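Local atomic coordinates of maleate cis-trans isomerase (Pseudomonas putida, PDB entry 4FQ5), a protein that probably converts maleate to fumarate by cis-trans isomerization of the double bond between its two central carbons. Residues C87-S92 with E127-A132; E120-V125 with T133-S138; A51-L54 with E58-T61; V96-Y101 with T254-P259. The protein carries 1 engineered substitution. All blocks are in the same frame, centred on the assembly; numbering follows the deposited sequence.

Contact 1: residues C87-S92 with E127-A132; sequences CALELS and ENNDAA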
loop_
_atom_site.group_PDB
_atom_site.type_symbol
_atom_site.label_atom_id
_atom_site.label_comp_id
_atom_site.label_asym_id
_atom_site.label_seq_id
_atom_site.Cartn_x
_atom_site.Cartn_y
_atom_site.Cartn_z
ATOM N N CYS A 87 -31.025 -2.521 -6.289
ATOM C CA CYS A 87 -29.580 -2.384 -6.062
ATOM C C CYS A 87 -29.061 -0.993 -6.429
ATOM O O CYS A 87 -28.259 -0.417 -5.689
ATOM C CB CYS A 87 -28.804 -3.487 -6.804
ATOM S SG CYS A 87 -29.063 -5.165 -6.149
ATOM N N ALA A 88 -29.521 -0.454 -7.563
ATOM C CA ALA A 88 -29.152 0.905 -7.978
ATOM C C ALA A 88 -29.693 1.981 -7.029
ATOM O O ALA A 88 -29.023 2.987 -6.788
ATOM C CB ALA A 88 -29.592 1.179 -9.410
ATOM N N LEU A 89 -30.906 1.772 -6.505
ATOM C CA LEU A 89 -31.449 2.636 -5.452
ATOM C C LEU A 89 -30.576 2.569 -4.202
ATOM O O LEU A 89 -30.255 3.595 -3.609
ATOM C CB LEU A 89 -32.895 2.255 -5.095
ATOM C CG LEU A 89 -34.006 2.686 -6.062
ATOM C CD1 LEU A 89 -35.284 1.886 -5.833
ATOM C CD2 LEU A 89 -34.279 4.185 -5.961
ATOM N N GLU A 90 -30.191 1.356 -3.813
ATOM C CA GLU A 90 -29.343 1.155 -2.640
ATOM C C GLU A 90 -28.011 1.898 -2.749
ATOM O O GLU A 90 -27.584 2.566 -1.803
ATOM C CB GLU A 90 -29.132 -0.344 -2.358
ATOM C CG GLU A 90 -30.365 -1.009 -1.755
ATOM C CD GLU A 90 -30.257 -2.520 -1.604
ATOM O OE1 GLU A 90 -29.185 -3.100 -1.885
ATOM O OE2 GLU A 90 -31.264 -3.137 -1.194
ATOM N N LEU A 91 -27.379 1.812 -3.913
ATOM C CA LEU A 91 -26.060 2.411 -4.097
ATOM C C LEU A 91 -26.116 3.913 -4.355
ATOM O O LEU A 91 -25.203 4.637 -3.946
ATOM C CB LEU A 91 -25.264 1.671 -5.185
ATOM C CG LEU A 91 -24.822 0.248 -4.796
ATOM C CD1 LEU A 91 -24.237 -0.486 -5.992
ATOM C CD2 LEU A 91 -23.830 0.269 -3.635
ATOM N N SER A 92 -27.174 4.392 -5.010
ATOM C CA SER A 92 -27.322 5.839 -5.204
ATOM C C SER A 92 -27.731 6.574 -3.916
ATOM O O SER A 92 -27.512 7.777 -3.805
ATOM C CB SER A 92 -28.227 6.199 -6.398
ATOM O OG SER A 92 -29.498 5.587 -6.315
ATOM N N GLU A 127 -31.051 8.775 -11.230
ATOM C CA GLU A 127 -31.453 10.153 -11.484
ATOM C C GLU A 127 -32.707 10.517 -10.680
ATOM O O GLU A 127 -32.760 11.584 -10.060
ATOM C CB GLU A 127 -31.670 10.378 -12.978
ATOM C CG GLU A 127 -32.044 11.803 -13.348
ATOM C CD GLU A 127 -32.195 12.007 -14.847
ATOM O OE1 GLU A 127 -32.026 11.035 -15.618
ATOM O OE2 GLU A 127 -32.484 13.154 -15.254
ATOM N N ASN A 128 -33.692 9.619 -10.664
ATOM C CA ASN A 128 -34.918 9.848 -9.891
ATOM C C ASN A 128 -34.732 9.664 -8.388
ATOM O O ASN A 128 -35.613 10.017 -7.599
ATOM C CB ASN A 128 -36.070 8.990 -10.422
ATOM C CG ASN A 128 -36.425 9.324 -11.862
ATOM O OD1 ASN A 128 -36.403 10.491 -12.268
ATOM N ND2 ASN A 128 -36.752 8.300 -12.646
ATOM N N ASN A 129 -33.582 9.110 -8.000
ATOM C CA ASN A 129 -33.174 9.044 -6.598
ATOM C C ASN A 129 -32.239 10.212 -6.252
ATOM O O ASN A 129 -31.548 10.201 -5.224
ATOM C CB ASN A 129 -32.531 7.683 -6.288
ATOM C CG ASN A 129 -32.332 7.445 -4.796
ATOM O OD1 ASN A 129 -31.390 6.761 -4.390
ATOM N ND2 ASN A 129 -33.215 8.000 -3.977
ATOM N N ASP A 130 -32.226 11.210 -7.138
ATOM C CA ASP A 130 -31.542 12.491 -6.935
ATOM C C ASP A 130 -30.012 12.369 -6.926
ATOM O O ASP A 130 -29.309 13.197 -6.338
ATOM C CB ASP A 130 -32.061 13.191 -5.667
ATOM C CG ASP A 130 -31.625 14.644 -5.575
ATOM O OD1 ASP A 130 -31.633 15.352 -6.607
ATOM O OD2 ASP A 130 -31.273 15.078 -4.459
ATOM N N ALA A 131 -29.498 11.344 -7.598
ATOM C CA ALA A 131 -28.054 11.131 -7.657
ATOM C C ALA A 131 -27.643 10.448 -8.961
ATOM O O ALA A 131 -27.169 9.310 -8.945
ATOM C CB ALA A 131 -27.598 10.324 -6.446
ATOM N N ALA A 132 -27.846 11.136 -10.085
ATOM C CA ALA A 132 -27.485 10.605 -11.400
ATOM C C ALA A 132 -26.028 10.141 -11.403
ATOM O O ALA A 132 -25.132 10.894 -11.024
ATOM C CB ALA A 132 -27.721 11.648 -12.486
HETATM O O HOH W 1 -29.432 9.679 -3.148
#

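Contact 2: residues E120-V125 with T133-S138; sequences ERLRNV and TPIITS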
loop_
_atom_site.group_PDB
_atom_site.type_symbol
_atom_site.label_atom_id
_atom_site.label_comp_id
_atom_site.label_asym_id
_atom_site.label_seq_id
_atom_site.Cartn_x
_atom_site.Cartn_y
_atom_site.Cartn_z
ATOM N N GLU A 120 -29.273 2.388 -19.303
ATOM C CA GLU A 120 -30.199 3.528 -19.349
ATOM C C GLU A 120 -31.252 3.461 -18.241
ATOM O O GLU A 120 -31.561 4.481 -17.621
ATOM C CB GLU A 120 -30.830 3.669 -20.737
ATOM C CG GLU A 120 -29.870 4.252 -21.768
ATOM C CD GLU A 120 -30.230 3.921 -23.209
ATOM O OE1 GLU A 120 -30.091 4.816 -24.070
ATOM O OE2 GLU A 120 -30.636 2.774 -23.493
ATOM N N ARG A 121 -31.762 2.262 -17.956
ATOM C CA ARG A 121 -32.772 2.095 -16.904
ATOM C C ARG A 121 -32.180 2.376 -15.525
ATOM O O ARG A 121 -32.771 3.107 -14.731
ATOM C CB ARG A 121 -33.403 0.698 -16.939
ATOM C CG ARG A 121 -34.643 0.561 -16.059
ATOM C CD ARG A 121 -35.232 -0.846 -16.099
ATOM N NE ARG A 121 -34.442 -1.805 -15.319
ATOM C CZ ARG A 121 -33.662 -2.766 -15.825
ATOM N NH1 ARG A 121 -33.540 -2.945 -17.139
ATOM N NH2 ARG A 121 -32.994 -3.559 -15.000
ATOM N N LEU A 122 -31.010 1.800 -15.252
ATOM C CA LEU A 122 -30.309 2.033 -13.987
ATOM C C LEU A 122 -29.942 3.502 -13.808
ATOM O O LEU A 122 -30.088 4.036 -12.719
ATOM C CB LEU A 122 -29.062 1.146 -13.863
ATOM C CG LEU A 122 -29.265 -0.374 -13.832
ATOM C CD1 LEU A 122 -27.922 -1.081 -13.913
ATOM C CD2 LEU A 122 -30.050 -0.834 -12.613
ATOM N N ARG A 123 -29.484 4.154 -14.876
ATOM C CA ARG A 123 -29.193 5.591 -14.815
ATOM C C ARG A 123 -30.440 6.389 -14.417
ATOM O O ARG A 123 -30.362 7.283 -13.568
ATOM C CB ARG A 123 -28.591 6.117 -16.131
ATOM C CG ARG A 123 -28.532 7.638 -16.195
ATOM C CD ARG A 123 -27.324 8.184 -16.935
ATOM N NE ARG A 123 -27.275 9.645 -16.813
ATOM C CZ ARG A 123 -26.356 10.337 -16.135
ATOM N NH1 ARG A 123 -25.357 9.723 -15.509
ATOM N NH2 ARG A 123 -26.426 11.660 -16.102
ATOM N N ASN A 124 -31.579 6.048 -15.023
ATOM C CA ASN A 124 -32.862 6.688 -14.709
ATOM C C ASN A 124 -33.245 6.506 -13.244
ATOM O O ASN A 124 -33.660 7.456 -12.585
ATOM C CB ASN A 124 -33.987 6.144 -15.598
ATOM C CG ASN A 124 -33.899 6.628 -17.033
ATOM O OD1 ASN A 124 -33.267 7.645 -17.329
ATOM N ND2 ASN A 124 -34.560 5.906 -17.934
ATOM N N VAL A 125 -33.103 5.277 -12.752
ATOM C CA VAL A 125 -33.349 4.964 -11.346
ATOM C C VAL A 125 -32.506 5.863 -10.428
ATOM O O VAL A 125 -33.026 6.406 -9.451
ATOM C CB VAL A 125 -33.100 3.467 -11.041
ATOM C CG1 VAL A 125 -33.148 3.188 -9.546
ATOM C CG2 VAL A 125 -34.108 2.591 -11.777
ATOM N N THR A 133 -25.808 8.898 -11.822
ATOM C CA THR A 133 -24.495 8.264 -11.752
ATOM C C THR A 133 -24.173 7.614 -13.088
ATOM O O THR A 133 -25.051 6.983 -13.679
ATOM C CB THR A 133 -24.493 7.145 -10.697
ATOM O OG1 THR A 133 -25.182 7.592 -9.528
ATOM C CG2 THR A 133 -23.081 6.751 -10.333
ATOM N N PRO A 134 -22.916 7.737 -13.561
ATOM C CA PRO A 134 -22.553 6.909 -14.717
ATOM C C PRO A 134 -22.670 5.425 -14.375
ATOM O O PRO A 134 -22.217 4.981 -13.309
ATOM C CB PRO A 134 -21.099 7.305 -15.023
ATOM C CG PRO A 134 -20.656 8.174 -13.890
ATOM C CD PRO A 134 -21.879 8.731 -13.232
ATOM N N ILE A 135 -23.311 4.686 -15.273
ATOM C CA ILE A 135 -23.595 3.274 -15.086
ATOM C C ILE A 135 -22.744 2.484 -16.070
ATOM O O ILE A 135 -22.678 2.826 -17.252
ATOM C CB ILE A 135 -25.091 2.958 -15.341
ATOM C CG1 ILE A 135 -26.008 3.867 -14.494
ATOM C CG2 ILE A 135 -25.386 1.475 -15.128
ATOM C CD1 ILE A 135 -26.050 3.557 -13.006
ATOM N N ILE A 136 -22.069 1.458 -15.567
ATOM C CA ILE A 136 -21.305 0.540 -16.406
ATOM C C ILE A 136 -21.878 -0.852 -16.168
ATOM O O ILE A 136 -22.195 -1.206 -15.035
ATOM C CB ILE A 136 -19.779 0.582 -16.088
ATOM C CG1 ILE A 136 -19.120 1.814 -16.724
ATOM C CG2 ILE A 136 -19.049 -0.616 -16.681
ATOM C CD1 ILE A 136 -19.218 3.089 -15.920
ATOM N N THR A 137 -22.070 -1.612 -17.238
ATOM C CA THR A 137 -22.293 -3.045 -17.101
ATOM C C THR A 137 -21.038 -3.757 -17.601
ATOM O O THR A 137 -20.378 -3.269 -18.518
ATOM C CB THR A 137 -23.533 -3.545 -17.882
ATOM O OG1 THR A 137 -23.285 -3.465 -19.289
ATOM C CG2 THR A 137 -24.781 -2.719 -17.524
ATOM N N SER A 138 -20.718 -4.891 -16.984
ATOM C CA SER A 138 -19.622 -5.766 -17.421
ATOM C C SER A 138 -19.736 -6.133 -18.892
ATOM O O SER A 138 -18.737 -6.155 -19.618
ATOM C CB SER A 138 -19.649 -7.061 -16.621
ATOM O OG SER A 138 -19.302 -6.801 -15.281
#

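Contact 3: residues A51-L54 with E58-T61; sequences AREL and ERFT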
loop_
_atom_site.group_PDB
_atom_site.type_symbol
_atom_site.label_atom_id
_atom_site.label_comp_id
_atom_site.label_asym_id
_atom_site.label_seq_id
_atom_site.Cartn_x
_atom_site.Cartn_y
_atom_site.Cartn_z
ATOM N N ALA A 51 -3.605 -1.093 -7.079
ATOM C CA ALA A 51 -2.428 -0.962 -7.939
ATOM C C ALA A 51 -2.373 0.418 -8.590
ATOM O O ALA A 51 -1.298 1.018 -8.687
ATOM C CB ALA A 51 -2.388 -2.070 -8.993
ATOM N N ARG A 52 -3.533 0.936 -9.014
ATOM C CA ARG A 52 -3.586 2.267 -9.628
ATOM C C ARG A 52 -3.116 3.366 -8.660
ATOM O O ARG A 52 -2.500 4.352 -9.081
ATOM C CB ARG A 52 -4.981 2.595 -10.160
ATOM C CG ARG A 52 -5.005 3.826 -11.054
ATOM C CD ARG A 52 -6.419 4.279 -11.386
ATOM N NE ARG A 52 -6.402 5.384 -12.344
ATOM C CZ ARG A 52 -6.352 6.676 -12.018
ATOM N NH1 ARG A 52 -6.320 7.055 -10.734
ATOM N NH2 ARG A 52 -6.342 7.593 -12.979
ATOM N N GLU A 53 -3.410 3.184 -7.374
ATOM C CA GLU A 53 -3.022 4.145 -6.336
ATOM C C GLU A 53 -1.500 4.294 -6.197
ATOM O O GLU A 53 -1.018 5.309 -5.698
ATOM C CB GLU A 53 -3.682 3.801 -4.993
ATOM C CG GLU A 53 -5.199 3.996 -5.006
ATOM C CD GLU A 53 -5.891 3.636 -3.700
ATOM O OE1 GLU A 53 -5.202 3.220 -2.740
ATOM O OE2 GLU A 53 -7.139 3.774 -3.630
ATOM N N LEU A 54 -0.750 3.293 -6.655
ATOM C CA LEU A 54 0.717 3.376 -6.691
ATOM C C LEU A 54 1.197 4.337 -7.770
ATOM O O LEU A 54 2.331 4.823 -7.739
ATOM C CB LEU A 54 1.325 1.997 -6.947
ATOM C CG LEU A 54 1.051 0.924 -5.893
ATOM C CD1 LEU A 54 1.686 -0.377 -6.346
ATOM C CD2 LEU A 54 1.578 1.337 -4.523
ATOM N N GLU A 58 -5.520 9.543 -7.179
ATOM C CA GLU A 58 -6.875 9.196 -6.721
ATOM C C GLU A 58 -6.908 8.023 -5.751
ATOM O O GLU A 58 -6.155 7.059 -5.900
ATOM C CB GLU A 58 -7.808 8.910 -7.901
ATOM C CG GLU A 58 -8.179 10.138 -8.712
ATOM C CD GLU A 58 -7.060 10.609 -9.623
ATOM O OE1 GLU A 58 -7.077 11.796 -9.998
ATOM O OE2 GLU A 58 -6.164 9.803 -9.961
ATOM N N ARG A 59 -7.783 8.125 -4.756
ATOM C CA ARG A 59 -8.020 7.057 -3.793
ATOM C C ARG A 59 -9.456 6.560 -3.957
ATOM O O ARG A 59 -10.347 7.331 -4.322
ATOM C CB ARG A 59 -7.776 7.546 -2.360
ATOM C CG ARG A 59 -6.347 8.001 -2.072
ATOM C CD ARG A 59 -5.360 6.845 -2.102
ATOM N NE ARG A 59 -4.142 7.139 -1.344
ATOM C CZ ARG A 59 -3.148 6.275 -1.134
ATOM N NH1 ARG A 59 -3.204 5.041 -1.625
ATOM N NH2 ARG A 59 -2.090 6.645 -0.426
ATOM N N PHE A 60 -9.671 5.274 -3.691
ATOM C CA PHE A 60 -10.950 4.639 -3.991
ATOM C C PHE A 60 -11.573 4.001 -2.759
ATOM O O PHE A 60 -10.869 3.424 -1.939
ATOM C CB PHE A 60 -10.775 3.605 -5.110
ATOM C CG PHE A 60 -10.248 4.191 -6.391
ATOM C CD1 PHE A 60 -11.120 4.725 -7.340
ATOM C CD2 PHE A 60 -8.877 4.233 -6.644
ATOM C CE1 PHE A 60 -10.639 5.276 -8.520
ATOM C CE2 PHE A 60 -8.387 4.790 -7.820
ATOM C CZ PHE A 60 -9.267 5.315 -8.758
ATOM N N THR A 61 -12.888 4.139 -2.612
ATOM C CA THR A 61 -13.631 3.366 -1.608
ATOM C C THR A 61 -14.672 2.527 -2.335
ATOM O O THR A 61 -15.155 2.919 -3.403
ATOM C CB THR A 61 -14.311 4.254 -0.543
ATOM O OG1 THR A 61 -15.243 5.141 -1.175
ATOM C CG2 THR A 61 -13.290 5.071 0.226
HETATM O O HOH W 2 -5.158 5.934 -8.297
HETATM O O HOH W 3 -5.259 10.223 -12.585
HETATM O O HOH W 4 -7.926 4.029 -0.927
#

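Contact 4: residues V96-Y101 with T254-P259; sequences VDVMGY and TALDLP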
loop_
_atom_site.group_PDB
_atom_site.type_symbol
_atom_site.label_atom_id
_atom_site.label_comp_id
_atom_site.label_asym_id
_atom_site.label_seq_id
_atom_site.Cartn_x
_atom_site.Cartn_y
_atom_site.Cartn_z
ATOM N N VAL A 96 -22.662 7.283 -4.875
ATOM C CA VAL A 96 -21.532 6.630 -5.495
ATOM C C VAL A 96 -21.188 7.385 -6.798
ATOM O O VAL A 96 -22.087 7.902 -7.465
ATOM C CB VAL A 96 -21.950 5.151 -5.666
ATOM C CG1 VAL A 96 -21.995 4.695 -7.113
ATOM C CG2 VAL A 96 -21.179 4.243 -4.720
ATOM N N ASP A 97 -19.898 7.505 -7.122
ATOM C CA ASP A 97 -19.458 8.275 -8.302
ATOM C C ASP A 97 -19.543 7.493 -9.619
ATOM O O ASP A 97 -19.596 8.083 -10.704
ATOM C CB ASP A 97 -18.036 8.821 -8.102
ATOM C CG ASP A 97 -17.930 9.755 -6.907
ATOM O OD1 ASP A 97 -18.697 10.737 -6.853
ATOM O OD2 ASP A 97 -17.081 9.508 -6.021
ATOM N N VAL A 98 -19.517 6.167 -9.512
ATOM C CA VAL A 98 -19.713 5.255 -10.642
ATOM C C VAL A 98 -20.366 4.022 -10.093
ATOM O O VAL A 98 -20.136 3.666 -8.935
ATOM C CB VAL A 98 -18.408 4.719 -11.280
ATOM C CG1 VAL A 98 -18.137 5.385 -12.611
ATOM C CG2 VAL A 98 -17.223 4.762 -10.318
ATOM N N MET A 99 -21.116 3.338 -10.948
ATOM C CA MET A 99 -21.818 2.131 -10.558
ATOM C C MET A 99 -21.640 1.067 -11.630
ATOM O O MET A 99 -21.960 1.293 -12.800
ATOM C CB MET A 99 -23.302 2.441 -10.349
ATOM C CG MET A 99 -24.045 1.367 -9.577
ATOM S SD MET A 99 -25.781 1.790 -9.351
ATOM C CE MET A 99 -25.626 3.384 -8.542
ATOM N N GLY A 100 -21.122 -0.089 -11.222
ATOM C CA GLY A 100 -20.905 -1.202 -12.135
ATOM C C GLY A 100 -21.817 -2.374 -11.837
ATOM O O GLY A 100 -21.864 -2.863 -10.712
ATOM N N TYR A 101 -22.554 -2.810 -12.854
ATOM C CA TYR A 101 -23.349 -4.034 -12.787
ATOM C C TYR A 101 -22.397 -5.157 -13.166
ATOM O O TYR A 101 -21.946 -5.239 -14.311
ATOM C CB TYR A 101 -24.519 -3.934 -13.770
ATOM C CG TYR A 101 -25.511 -5.082 -13.788
ATOM C CD1 TYR A 101 -26.831 -4.882 -13.393
ATOM C CD2 TYR A 101 -25.149 -6.354 -14.248
ATOM C CE1 TYR A 101 -27.764 -5.916 -13.430
ATOM C CE2 TYR A 101 -26.069 -7.398 -14.280
ATOM C CZ TYR A 101 -27.380 -7.170 -13.877
ATOM O OH TYR A 101 -28.309 -8.189 -13.912
ATOM N N THR A 254 -12.724 5.394 -17.383
ATOM C CA THR A 254 -13.005 6.257 -18.535
ATOM C C THR A 254 -14.259 7.112 -18.302
ATOM O O THR A 254 -14.305 8.278 -18.707
ATOM C CB THR A 254 -13.145 5.470 -19.855
ATOM O OG1 THR A 254 -14.225 4.539 -19.749
ATOM C CG2 THR A 254 -11.871 4.716 -20.179
ATOM N N ALA A 255 -15.260 6.538 -17.631
ATOM C CA ALA A 255 -16.503 7.261 -17.354
ATOM C C ALA A 255 -16.261 8.411 -16.380
ATOM O O ALA A 255 -17.024 9.370 -16.348
ATOM C CB ALA A 255 -17.568 6.314 -16.816
ATOM N N LEU A 256 -15.192 8.303 -15.593
ATOM C CA LEU A 256 -14.824 9.336 -14.633
ATOM C C LEU A 256 -13.752 10.271 -15.172
ATOM O O LEU A 256 -13.191 11.065 -14.417
ATOM C CB LEU A 256 -14.340 8.706 -13.330
ATOM C CG LEU A 256 -15.402 7.957 -12.528
ATOM C CD1 LEU A 256 -14.735 7.123 -11.452
ATOM C CD2 LEU A 256 -16.443 8.912 -11.944
ATOM N N ASP A 257 -13.477 10.169 -16.472
ATOM C CA ASP A 257 -12.465 10.993 -17.142
ATOM C C ASP A 257 -11.069 10.853 -16.507
ATOM O O ASP A 257 -10.314 11.825 -16.409
ATOM C CB ASP A 257 -12.923 12.460 -17.167
ATOM C CG ASP A 257 -12.254 13.266 -18.258
ATOM O OD1 ASP A 257 -12.001 12.715 -19.355
ATOM O OD2 ASP A 257 -11.989 14.465 -18.016
ATOM N N LEU A 258 -10.733 9.640 -16.074
ATOM C CA LEU A 258 -9.440 9.380 -15.442
ATOM C C LEU A 258 -8.551 8.507 -16.323
ATOM O O LEU A 258 -9.056 7.625 -17.021
ATOM C CB LEU A 258 -9.637 8.710 -14.078
ATOM C CG LEU A 258 -10.421 9.465 -13.004
ATOM C CD1 LEU A 258 -10.792 8.511 -11.875
ATOM C CD2 LEU A 258 -9.631 10.661 -12.483
ATOM N N PRO A 259 -7.220 8.744 -16.290
ATOM C CA PRO A 259 -6.247 7.881 -16.967
ATOM C C PRO A 259 -6.442 6.411 -16.584
ATOM O O PRO A 259 -6.821 6.117 -15.456
ATOM C CB PRO A 259 -4.904 8.384 -16.436
ATOM C CG PRO A 259 -5.150 9.822 -16.139
ATOM C CD PRO A 259 -6.569 9.899 -15.642
#

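Contact 1: residues C87-S92 with E127-A132
S92 and A131 form the buried half of this contact, where the last turn of helix 84-92 meets the loop that follows helix 114-128. The methyl CB of A131 lies 3.7 Å from S92 O and 4.2 Å from S92 CB, so it touches both the backbone and the side chain of the serine. S92 satisfies its own hydroxyl within its helix: with OG set between the backbone N and the carbonyl carbon (chi1 55°), it reaches back one turn and gives a 2.7 Å bond from OG to A88 O. That carbonyl also accepts S92 N, and the two donors come to it from opposite faces of its plane. Beside this lies a looser part, where L89 CD2 meets N129 CB at 3.9 Å and a water donates to both S92 O (2.8 Å) and N129 O (3.0 Å). The chain is turned here by a Schellman motif, with D130 as its exposed C-prime residue and A131 N bonded to T126 O. R68 and K70 of the second subunit pack on L89 and N129 respectively. Helix 84-92 lies between helix 114-128, where A88 meets L122 and L89 meets V125, and the sheet, where C87 rests on I33 of strand 27-35 and L91 on M99 of strand 98-101.

Contact 2: residues E120-V125 with T133-S138
I135 meets L122 and R123 at the return of a beta-alpha-beta crossover, in which the chain leaves strand 98-101, runs through helix 114-128 and re-enters the same parallel sheet as strand 135-137. The isoleucine divides its branches between the two helix residues. CG2, anti to the backbone N of I135, points at the leucine and lies 3.8 Å from L122 CD1, the two side chains crossing at about a right angle. CG1 turns instead to the helix backbone, 3.5 Å from R123 N, with R123 CB alongside at 3.8 Å. The rest of R123 bends at chi2 (145°) and runs along the loop that enters the strand. There P134 N lies at the edge of the guanidinium, in its plane, and R123 NH1 comes within 3.3 Å of T133 O. Farther out, T126 OG1 bridges R123 O of the helix and T133 N of the loop, while T133 OG1 is bonded to A131 O. The strand itself is fixed by backbone bonds from M99 N to P134 O and from I136 N to M99 O, and this packing is set back from the substrate, the side chain of L122 being about 13 Å from the bound maleic acid. Where strand 135-137 ends, T137 becomes the N-cap of the next helix, its OG1 bonded to G140 N.

Contact 3: residues A51-L54 with E58-T61
The E53 carboxylate and the F60 ring are nearly coplanar, only 8° apart, with E53 OE2 at the ring edge 3.5 Å from F60 CD2. R52 NH1 is also at that ring's edge, its guanidinium standing almost perpendicular to the ring. The carboxylate of E53 is gripped from different directions: R59 NH1 comes from above its plane to OE1 at 2.9 Å, a salt bridge, whereas F60 N meets OE2 nearly end-on, also at 2.9 Å. A water adds a further bond to OE2 and reaches on to F60 O. R59 bends at chi2, which brings CD as well as NH1 over E53, and E53 CG lies 3.3 Å from E58 O. These residues join the last two elements of the beta-alpha-beta unit made of strand 27-35, helix 41-52 and strand 59-67, across the short connection between helix and second strand. R52 leaves the helix with CG anti to the backbone N (chi1 -168°) and stays extended to NE, so that CD passes F60 CZ at 4.0 Å and the guanidinium arrives at E58. Its salt bridge from NH1 to E58 OE2 is 2.9 Å long and almost straight, 176° at the hydrogen; it lies in the guanidinium plane but meets OE2 on its anti side, tilted out of the carboxylate plane. One water links R52 NH2, which also bonds P259 O, to the same OE2, and another links NH1 to E58 O. R59 NH2 is bonded to E53 O of the fourth subunit, close to that subunit's R59 NH1; the same-chain E53 carboxylate probably offsets part of this crowding.

Contact 4: residues V96-Y101 with T254-P259
L256 and V98 bring together parts of the chain more than 150 residues apart, the leucine just past the end of a helix and the valine at the start of a strand. Both methyls of L256 lie on the valine, CD1 at 3.6 Å from V98 CG2, and L256 CD2 also meets D97 O at 3.5 Å. The leucine thus spreads over the start of the strand, with its CG 3.8 Å from V98 CG1. This spread depends on chi1 of L256 (-67°), which puts CG anti to the carbonyl carbon and carries the fork onto V98. A255 completes the patch more distantly, its CB 4.3 Å from V98 CG1. Helix 244-255 follows strand 241-243 of the second four-stranded parallel sheet, yet its C-terminal end packs on strand 98-101 of the first. The helix end and the residue after it also reach the adjoining strands, A255 resting on I136 and L256 on V28. D97 sends its carboxylate away from the contact, where OD2 takes R29 N. The helix closes in a Schellman motif whose C-prime residue is D257, at positive phi, with D257 N bonded to T254 O at 3.0 Å and L258 N to L253 O.

From the N terminus, contact 3 closes first, a short loop between helix 41-52 and strand 59-67 that is complete before the others begin. Contact 1 then opens at 87-92, contact 4 at 96-101 and contact 2 at 120-125. Contact 1 closes at 127-132, just before contact 2 does at 133-138, so these two cross, sharing helix 114-128. Contact 4 closes only at 254-259: it crosses contact 1 and encloses contact 2. Strands 98-101 and 135-137 join contacts 4 and 2 within the first sheet, M99 packs back on helix 84-92 of contact 1, and R52 NH2 to P259 O links contact 3 with the tail of contact 4.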